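Local coordinates for antiterminator Q protein (Enterobacteria phage SfI, PDB 6JNY) that probably promotes transcription antitermination by engaging host RNA polymerase so that it reads through terminators ahead of late phage genes, at residues A98-Y101 with H102-A105; L123-C126 with R127-D131; M140-P143 with V144-A148. One frame throughout, in Å; residues are numbered along the deposited sequence.

Contacts 1 and 2 meet directly, their centres about 9 Å apart, whereas contact 3 lies on the opposite side of the chain's centre. Contact 1 ends helix 94-103; contact 2 begins helix 123-155, and the two-stranded hairpin 108-112/115-119 lies between them in the chain. Among the contacts joining them, Tyr101 OH stands 2.6 Å from Glu129 OE1, a probable hydrogen bond, Tyr101 CD2 packs 3.5 Å from Cys126 SG, and His102 packs against Leu123. Contact 3 continues helix 123-155, with its centre about 26 Å from that of contact 2 and 30 Å from that of contact 1. The long helix thus carries one end against helix 94-103 and a later section against helices 10-28 and 60-74.

Contact 1. Residues A98-Y101 with H102-A105; sequences ASYY and HRVA
Val104 packs one methyl over a face of the Tyr100 ring where helix 94-103 gives out. The family belongs to the helix-turn-helix clan, and helices 78-90 and 94-103, joined by a short turn, are consistent with such a unit; the contact would then lie at the end of its second helix.

Three backbone bonds define the final turn: His102 N to Ala98 O, Arg103 N to Ser99 O, and Val104 N to Tyr100 O at 3.1 Å. Val104 is the first residue to leave helical backbone angles, and the chain then turns away, with Ala105 N bonding to His102 O at 3.3 Å.

The apolar evidence is a CH-pi contact. Val104 CG1 stands 4.0 Å from the centroid of the Tyr100 ring and 27° off its normal, with Tyr100 CZ its nearest ring atom at 3.7 Å. Because Tyr100 CG is anti to the backbone N (chi1 -175°), the ring swings toward the helix's C-terminal end, where the valine can meet its face.

Polar side chains are linked through solvent on the outer surface. One water lies 2.9 Å from Ser99 OG and accepts a hydrogen bond from Arg103 NH2, sitting at the edge of the guanidinium and in its plane.

Tyr101 instead faces helix 123-155, touching Cys126 and Val130, and its hydroxyl is hydrogen-bonded to Glu129 OE1 of that helix and to Lys79 NZ. Back at the helix end, the second methyl of Val104, CG2, lies 3.3 Å from Tyr100 O.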
# COMPACT_ATOMS: atom_id res chain seq x y z
N ALA A 98 -2.18 -10.35 -6.82
CA ALA A 98 -1.29 -11.51 -6.80
C ALA A 98 -1.21 -12.18 -8.17
O ALA A 98 -0.14 -12.67 -8.55
CB ALA A 98 -1.73 -12.51 -5.74
N SER A 99 -2.30 -12.19 -8.92
CA SER A 99 -2.27 -12.79 -10.25
C SER A 99 -1.27 -12.08 -11.15
O SER A 99 -0.51 -12.74 -11.88
CB SER A 99 -3.67 -12.75 -10.88
OG SER A 99 -3.64 -13.30 -12.19
N TYR A 100 -1.25 -10.75 -11.11
CA TYR A 100 -0.29 -10.01 -11.93
C TYR A 100 1.13 -10.15 -11.39
O TYR A 100 2.08 -10.27 -12.17
CB TYR A 100 -0.67 -8.53 -12.02
CG TYR A 100 0.24 -7.78 -12.96
CD1 TYR A 100 1.23 -6.95 -12.47
CD2 TYR A 100 0.13 -7.94 -14.33
CE1 TYR A 100 2.08 -6.28 -13.33
CE2 TYR A 100 0.98 -7.28 -15.20
CZ TYR A 100 1.95 -6.44 -14.69
OH TYR A 100 2.80 -5.77 -15.54
N TYR A 101 1.27 -10.10 -10.06
CA TYR A 101 2.56 -10.32 -9.40
C TYR A 101 3.14 -11.67 -9.81
O TYR A 101 4.33 -11.77 -10.14
CB TYR A 101 2.26 -10.29 -7.89
CG TYR A 101 3.39 -10.40 -6.88
CD1 TYR A 101 3.67 -9.33 -6.04
CD2 TYR A 101 4.09 -11.58 -6.69
CE1 TYR A 101 4.65 -9.42 -5.07
CE2 TYR A 101 5.08 -11.68 -5.72
CZ TYR A 101 5.36 -10.60 -4.92
OH TYR A 101 6.34 -10.69 -3.95
N HIS A 102 2.31 -12.70 -9.83
CA HIS A 102 2.74 -14.03 -10.28
C HIS A 102 3.08 -14.03 -11.77
O HIS A 102 4.08 -14.64 -12.18
CB HIS A 102 1.63 -15.03 -9.98
CG HIS A 102 1.87 -16.39 -10.53
ND1 HIS A 102 1.22 -16.87 -11.65
CD2 HIS A 102 2.68 -17.39 -10.11
CE1 HIS A 102 1.63 -18.11 -11.90
NE2 HIS A 102 2.52 -18.44 -10.98
N ARG A 103 2.26 -13.37 -12.59
CA ARG A 103 2.46 -13.36 -14.04
C ARG A 103 3.83 -12.79 -14.42
O ARG A 103 4.47 -13.28 -15.36
CB ARG A 103 1.34 -12.57 -14.71
CG ARG A 103 1.33 -12.62 -16.22
CD ARG A 103 0.47 -11.51 -16.81
NE ARG A 103 -0.95 -11.65 -16.47
CZ ARG A 103 -1.86 -12.17 -17.28
NH1 ARG A 103 -1.50 -12.62 -18.47
NH2 ARG A 103 -3.13 -12.26 -16.90
N VAL A 104 4.30 -11.76 -13.71
CA VAL A 104 5.54 -11.08 -14.09
C VAL A 104 6.71 -11.47 -13.20
O VAL A 104 7.79 -10.87 -13.31
CB VAL A 104 5.37 -9.55 -14.17
CG1 VAL A 104 4.29 -9.20 -15.17
CG2 VAL A 104 5.05 -8.97 -12.80
N ALA A 105 6.55 -12.48 -12.35
CA ALA A 105 7.57 -12.80 -11.36
C ALA A 105 8.84 -13.31 -12.03
O ALA A 105 8.79 -14.02 -13.04
CB ALA A 105 7.04 -13.85 -10.38
O HOH W 1 -2.95 -11.28 -14.12

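Contact 2. Residues L123-C126 with R127-D131; sequences LATC and RREVD
Glu129, whose OE2 lies 3.5 Å from Thr125 CG2, has its other carboxylate oxygen, OE1, gripped by two groups beyond this turn: the hydroxyl of Tyr101 and, in a salt bridge, Arg108 NH2. A charged guanidinium beside OE1 would be expected to stabilise the ionised carboxylate. Glu129 CG is anti to its carbonyl carbon (chi1 -74°) and the chain is extended beyond it, so the acid runs alongside Thr125, both pointing the same way. Its CG passes 3.4 Å from Thr125 O, the carbonyl that accepts the Glu129 backbone N-H at 2.9 Å.

The methyl of Thr125 has a second neighbour. Arg128 lies beside it, bent at chi3 (48°), and places NH2 at 3.8 Å from Thr125 CG2; meanwhile Arg128 NH1 forms a salt bridge with Glu132. On the threonine's other branch, OG1 is hydrogen-bonded to Ser122 OG, just before the helix.

All this decorates the opening turns of helix 123-155, whose regular i to i+4 ladder is evident from four successive bonds: Arg127 N to Leu123 O, Arg128 N to Ala124 O, Glu129 N to Thr125 O and Val130 N to Cys126 O. The side chain of Arg127 touches His95 of helix 94-103.

A different geometry joins Leu123 to Arg127. The extended arginine chain crosses the leucine so that CD2 comes over one face of the guanidinium, 3.5 Å above its plane and offset toward the rim. The nearest pair is Leu123 CD2 and Arg127 NH2, likewise at 3.5 Å, with Arg127 NE 3.9 Å from Leu123 CG.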
# COMPACT_ATOMS: atom_id res chain seq x y z
N LEU A 123 1.72 -19.51 -7.55
CA LEU A 123 0.67 -18.54 -7.30
C LEU A 123 0.33 -18.46 -5.82
O LEU A 123 0.08 -17.37 -5.29
CB LEU A 123 -0.57 -18.88 -8.13
CG LEU A 123 -1.75 -17.91 -8.05
CD1 LEU A 123 -1.39 -16.54 -8.61
CD2 LEU A 123 -2.95 -18.50 -8.81
N ALA A 124 0.33 -19.60 -5.13
CA ALA A 124 0.09 -19.59 -3.69
C ALA A 124 1.13 -18.75 -2.96
O ALA A 124 0.80 -18.01 -2.02
CB ALA A 124 0.08 -21.01 -3.15
N THR A 125 2.39 -18.85 -3.38
CA THR A 125 3.45 -18.05 -2.77
C THR A 125 3.23 -16.57 -3.04
O THR A 125 3.39 -15.74 -2.14
CB THR A 125 4.81 -18.49 -3.30
OG1 THR A 125 5.07 -19.83 -2.88
CG2 THR A 125 5.92 -17.58 -2.80
N CYS A 126 2.86 -16.22 -4.27
CA CYS A 126 2.64 -14.82 -4.60
C CYS A 126 1.46 -14.24 -3.83
O CYS A 126 1.51 -13.09 -3.39
CB CYS A 126 2.44 -14.67 -6.11
SG CYS A 126 3.96 -15.03 -7.05
N ARG A 127 0.40 -15.04 -3.63
CA ARG A 127 -0.72 -14.56 -2.83
C ARG A 127 -0.30 -14.28 -1.40
O ARG A 127 -0.70 -13.25 -0.82
CB ARG A 127 -1.85 -15.60 -2.83
CG ARG A 127 -2.61 -15.64 -4.12
CD ARG A 127 -3.51 -16.85 -4.15
NE ARG A 127 -4.33 -16.83 -5.34
CZ ARG A 127 -5.06 -17.86 -5.77
NH1 ARG A 127 -5.07 -19.00 -5.09
NH2 ARG A 127 -5.78 -17.73 -6.87
N ARG A 128 0.49 -15.17 -0.80
CA ARG A 128 0.97 -14.95 0.56
C ARG A 128 1.84 -13.70 0.64
O ARG A 128 1.71 -12.90 1.57
CB ARG A 128 1.73 -16.18 1.06
CG ARG A 128 2.24 -16.01 2.48
CD ARG A 128 3.02 -17.22 2.98
NE ARG A 128 4.03 -17.70 2.04
CZ ARG A 128 5.24 -17.15 1.89
NH1 ARG A 128 5.59 -16.10 2.61
NH2 ARG A 128 6.09 -17.67 1.01
N GLU A 129 2.73 -13.51 -0.34
CA GLU A 129 3.61 -12.35 -0.32
C GLU A 129 2.83 -11.05 -0.47
O GLU A 129 3.16 -10.05 0.18
CB GLU A 129 4.69 -12.48 -1.39
CG GLU A 129 5.75 -13.51 -0.99
CD GLU A 129 6.77 -13.79 -2.06
OE1 GLU A 129 6.71 -13.16 -3.14
OE2 GLU A 129 7.65 -14.65 -1.82
N VAL A 130 1.80 -11.02 -1.31
CA VAL A 130 1.01 -9.79 -1.43
C VAL A 130 0.33 -9.46 -0.11
O VAL A 130 0.33 -8.30 0.34
CB VAL A 130 0.00 -9.89 -2.59
CG1 VAL A 130 -1.06 -8.79 -2.48
CG2 VAL A 130 0.74 -9.82 -3.92
N ASP A 131 -0.26 -10.47 0.54
CA ASP A 131 -0.88 -10.27 1.84
C ASP A 131 0.14 -9.76 2.85
O ASP A 131 -0.16 -8.83 3.63
CB ASP A 131 -1.49 -11.59 2.31
CG ASP A 131 -2.91 -11.77 1.83
OD1 ASP A 131 -3.18 -11.48 0.64
OD2 ASP A 131 -3.76 -12.19 2.64

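Contact 3. Residues M140-P143 with V144-A148; sequences MIYP and VLDSA
Helix 123-155 is kinked at Pro143, and Tyr142 and Asp146, one turn apart, meet on one side of it. The nitrogen of Pro143 carries no hydrogen, so it makes no bond to the preceding turn. Leu145 N to Ile141 O and Asp146 N to Tyr142 O carry the ladder across the proline, the latter at 2.9 Å with a nearly straight N-H...O angle of 171°, and Pro143 O accepts in turn from Ser147 N.

Tyr142 and Asp146 meet in two ways. Asp146 CB sits over one face of the tyrosine ring, 4.3 Å above the plane and offset toward the rim. Farther out, a water spans the two side chains, 2.9 Å from Tyr142 OH and donating to Asp146 OD2 at 2.8 Å. That carboxylate oxygen also forms a salt bridge with Lys150, the next turn along, which probably helps keep it ionised.

The inward side is apolar. Ile141 CG2 approaches Leu145 CB at 4.3 Å; both residues pack on Leu16 of helix 10-28, while Leu145 and Val144 also touch helix 60-74.

Near the C-terminal side, Val144 O is shared by two donors reaching it from the same face of its plane: Ala148 N, in the helical bond, and Ser147 OG, which approaches at a C=O...O angle of only 112° and lies 3.1 Å from Val144 O.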
# COMPACT_ATOMS: atom_id res chain seq x y z
N MET A 140 3.72 -0.20 9.13
CA MET A 140 4.62 0.95 9.05
C MET A 140 3.83 2.26 9.05
O MET A 140 4.27 3.26 9.64
CB MET A 140 5.46 0.88 7.78
CG MET A 140 6.45 -0.26 7.70
SD MET A 140 6.87 -0.59 5.97
CE MET A 140 7.72 0.93 5.54
N ILE A 141 2.69 2.28 8.37
CA ILE A 141 1.93 3.51 8.23
C ILE A 141 1.25 3.91 9.53
O ILE A 141 1.19 5.10 9.87
CB ILE A 141 0.95 3.39 7.05
CG1 ILE A 141 1.71 3.37 5.73
CG2 ILE A 141 -0.02 4.56 7.06
CD1 ILE A 141 0.85 2.84 4.58
N TYR A 142 0.72 2.94 10.29
CA TYR A 142 -0.16 3.22 11.42
C TYR A 142 0.40 4.25 12.42
O TYR A 142 -0.28 5.25 12.70
CB TYR A 142 -0.57 1.93 12.16
CG TYR A 142 -1.29 2.25 13.45
CD1 TYR A 142 -2.64 2.59 13.44
CD2 TYR A 142 -0.61 2.29 14.67
CE1 TYR A 142 -3.31 2.92 14.60
CE2 TYR A 142 -1.27 2.63 15.83
CZ TYR A 142 -2.62 2.94 15.79
OH TYR A 142 -3.29 3.28 16.95
N PRO A 143 1.58 4.05 13.02
CA PRO A 143 2.02 5.03 14.02
C PRO A 143 2.24 6.41 13.44
O PRO A 143 2.04 7.41 14.14
CB PRO A 143 3.33 4.44 14.55
CG PRO A 143 3.85 3.61 13.42
CD PRO A 143 2.62 3.04 12.76
N VAL A 144 2.65 6.49 12.18
CA VAL A 144 2.89 7.78 11.56
C VAL A 144 1.59 8.50 11.28
O VAL A 144 1.51 9.73 11.44
CB VAL A 144 3.74 7.61 10.28
CG1 VAL A 144 4.12 8.97 9.71
CG2 VAL A 144 4.99 6.80 10.59
N LEU A 145 0.56 7.78 10.84
CA LEU A 145 -0.72 8.44 10.59
C LEU A 145 -1.40 8.81 11.90
O LEU A 145 -1.99 9.89 12.00
CB LEU A 145 -1.63 7.54 9.76
CG LEU A 145 -2.93 8.27 9.34
CD1 LEU A 145 -2.61 9.50 8.50
CD2 LEU A 145 -3.92 7.36 8.60
N ASP A 146 -1.34 7.93 12.89
CA ASP A 146 -1.90 8.26 14.19
C ASP A 146 -1.24 9.51 14.75
O ASP A 146 -1.93 10.41 15.25
CB ASP A 146 -1.73 7.10 15.17
CG ASP A 146 -2.35 7.37 16.53
OD1 ASP A 146 -3.52 7.81 16.58
OD2 ASP A 146 -1.67 7.13 17.54
N SER A 147 0.08 9.60 14.65
CA SER A 147 0.76 10.78 15.16
C SER A 147 0.50 11.99 14.29
O SER A 147 0.50 13.13 14.79
CB SER A 147 2.26 10.51 15.30
OG SER A 147 2.90 10.63 14.05
N ALA A 148 0.24 11.79 12.99
CA ALA A 148 -0.03 12.94 12.13
C ALA A 148 -1.34 13.61 12.50
O ALA A 148 -1.42 14.84 12.54
CB ALA A 148 -0.05 12.53 10.65
O HOH W 2 -1.45 4.68 18.78